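Local coordinates for mitogen (Streptococcus dysgalactiae, PDB 2J4X), which probably acts as a secreted toxin of the bacterial superantigen family, a mitogen that binds a zinc ion, at residues K133-F137 against Q138-V142. Sequence-based numbering, arbitrary orientation.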
loop_
_atom_site.group_PDB
_atom_site.type_symbol
_atom_site.label_atom_id
_atom_site.label_comp_id
_atom_site.label_asym_id
_atom_site.label_seq_id
_atom_site.Cartn_x
_atom_site.Cartn_y
_atom_site.Cartn_z
ATOM N N LYS A 133 15.208 -2.804 0.042
ATOM C CA LYS A 133 15.052 -4.158 0.566
ATOM C C LYS A 133 13.802 -4.235 1.422
ATOM O O LYS A 133 13.136 -5.276 1.501
ATOM C CB LYS A 133 16.270 -4.521 1.408
ATOM C CG LYS A 133 16.244 -5.925 1.973
ATOM C CD LYS A 133 17.525 -6.218 2.724
ATOM C CE LYS A 133 17.785 -7.696 2.699
ATOM N NZ LYS A 133 17.873 -8.165 1.284
ATOM N N PHE A 134 13.504 -3.108 2.070
ATOM C CA PHE A 134 12.344 -2.990 2.941
ATOM C C PHE A 134 11.344 -2.002 2.384
ATOM O O PHE A 134 11.680 -0.863 2.108
ATOM C CB PHE A 134 12.782 -2.592 4.374
ATOM C CG PHE A 134 13.532 -3.699 5.094
ATOM C CD1 PHE A 134 14.930 -3.729 5.104
ATOM C CD2 PHE A 134 12.835 -4.799 5.625
ATOM C CE1 PHE A 134 15.622 -4.852 5.620
ATOM C CE2 PHE A 134 13.520 -5.915 6.137
ATOM C CZ PHE A 134 14.912 -5.939 6.129
ATOM N N VAL A 135 10.121 -2.475 2.166
ATOM C CA VAL A 135 9.042 -1.623 1.672
ATOM C C VAL A 135 7.817 -1.923 2.534
ATOM O O VAL A 135 7.596 -3.069 2.937
ATOM C CB VAL A 135 8.688 -1.876 0.140
ATOM C CG1 VAL A 135 9.960 -1.886 -0.706
ATOM C CG2 VAL A 135 7.888 -3.150 -0.034
ATOM N N THR A 136 7.031 -0.899 2.838
ATOM C CA THR A 136 5.841 -1.118 3.636
ATOM C C THR A 136 4.870 -2.006 2.860
ATOM O O THR A 136 4.878 -2.009 1.627
ATOM C CB THR A 136 5.099 0.206 3.950
ATOM O OG1 THR A 136 4.857 0.934 2.731
ATOM C CG2 THR A 136 5.893 1.034 4.923
ATOM N N PHE A 137 4.055 -2.770 3.586
ATOM C CA PHE A 137 3.025 -3.593 2.973
ATOM C C PHE A 137 2.008 -2.631 2.313
ATOM O O PHE A 137 1.455 -2.932 1.251
ATOM C CB PHE A 137 2.325 -4.443 4.036
ATOM C CG PHE A 137 1.052 -5.093 3.550
ATOM C CD1 PHE A 137 1.093 -6.160 2.664
ATOM C CD2 PHE A 137 -0.197 -4.595 3.937
ATOM C CE1 PHE A 137 -0.079 -6.714 2.175
ATOM C CE2 PHE A 137 -1.378 -5.151 3.442
ATOM C CZ PHE A 137 -1.308 -6.205 2.565
ATOM N N GLN A 138 1.767 -1.471 2.940
ATOM C CA GLN A 138 0.837 -0.497 2.396
ATOM C C GLN A 138 1.213 -0.108 0.972
ATOM O O GLN A 138 0.321 0.016 0.113
ATOM C CB GLN A 138 0.785 0.766 3.247
ATOM C CG GLN A 138 -0.056 1.839 2.558
ATOM C CD GLN A 138 -0.215 3.109 3.365
ATOM O OE1 GLN A 138 -0.975 3.997 2.987
ATOM N NE2 GLN A 138 0.494 3.200 4.484
ATOM N N GLU A 139 2.516 0.088 0.723
ATOM C CA GLU A 139 3.006 0.456 -0.604
ATOM C C GLU A 139 2.711 -0.633 -1.636
ATOM O O GLU A 139 2.203 -0.341 -2.720
ATOM C CB GLU A 139 4.512 0.718 -0.601
ATOM C CG GLU A 139 5.028 1.039 -2.022
ATOM C CD GLU A 139 6.521 1.263 -2.112
ATOM O OE1 GLU A 139 7.139 1.704 -1.127
ATOM O OE2 GLU A 139 7.075 1.019 -3.190
ATOM N N ILE A 140 3.065 -1.881 -1.317
ATOM C CA ILE A 140 2.789 -3.014 -2.205
ATOM C C ILE A 140 1.279 -3.117 -2.466
ATOM O O ILE A 140 0.849 -3.195 -3.617
ATOM C CB ILE A 140 3.212 -4.352 -1.570
ATOM C CG1 ILE A 140 4.718 -4.348 -1.301
ATOM C CG2 ILE A 140 2.813 -5.505 -2.474
ATOM C CD1 ILE A 140 5.218 -5.615 -0.622
ATOM N N ASP A 141 0.477 -3.097 -1.400
ATOM C CA ASP A 141 -0.970 -3.245 -1.520
ATOM C C ASP A 141 -1.603 -2.172 -2.391
ATOM O O ASP A 141 -2.390 -2.477 -3.284
ATOM C CB ASP A 141 -1.604 -3.257 -0.119
ATOM C CG ASP A 141 -3.049 -3.759 -0.130
ATOM O OD1 ASP A 141 -3.354 -4.679 -0.915
ATOM O OD2 ASP A 141 -3.875 -3.254 0.653
ATOM N N VAL A 142 -1.253 -0.918 -2.124
ATOM C CA VAL A 142 -1.762 0.214 -2.884
ATOM C C VAL A 142 -1.322 0.214 -4.352
ATOM O O VAL A 142 -2.115 0.493 -5.239
ATOM C CB VAL A 142 -1.327 1.561 -2.229
ATOM C CG1 VAL A 142 -1.598 2.735 -3.197
ATOM C CG2 VAL A 142 -2.069 1.739 -0.882
HETATM O O HOH W 1 7.216 1.650 1.496
#
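One face of the Phe-137 ring carries the methylene of Asp-141, one helical turn on; CB sits 4.2 Å from the ring centroid and displaced toward the rim, a CH-pi contact. The carboxylate of Asp-141 continues past the CE2-CZ border, its plane only 15° from that of the ring, and is held there by Tyr-188, Trp-168 and a salt bridge to Arg-145. Phe-137 also makes a cation-pi contact with Lys-178. On the same side of the ring the backbone closes the first turn through a nearly straight bond of 2.8 Å from Asp-141 N to Phe-137 O.

Thr-136 caps this turn. With chi1 at 52°, OG1 lies between its own backbone N and carbonyl carbon, facing the helix start, and accepts from Glu-139 N at 3.2 Å; Thr-136 O receives weak bonds from Glu-139 N and Ile-140 N. The extended Glu-139 side chain reaches back along the strand, where a water donates to OE1 (2.6 Å) and accepts from Thr-136 N (2.9 Å), while OE2 pairs with Arg-143. On the apolar side Val-135 CG2 meets Ile-140 CG1 at 3.6 Å, the two side chains crossing at about a right angle against Phe-130 and Met-196. The whole is a threonine N-cap at a strand-to-helix junction, leading from short strand 134-136 into helix 137-150 of the beta-grasp domain.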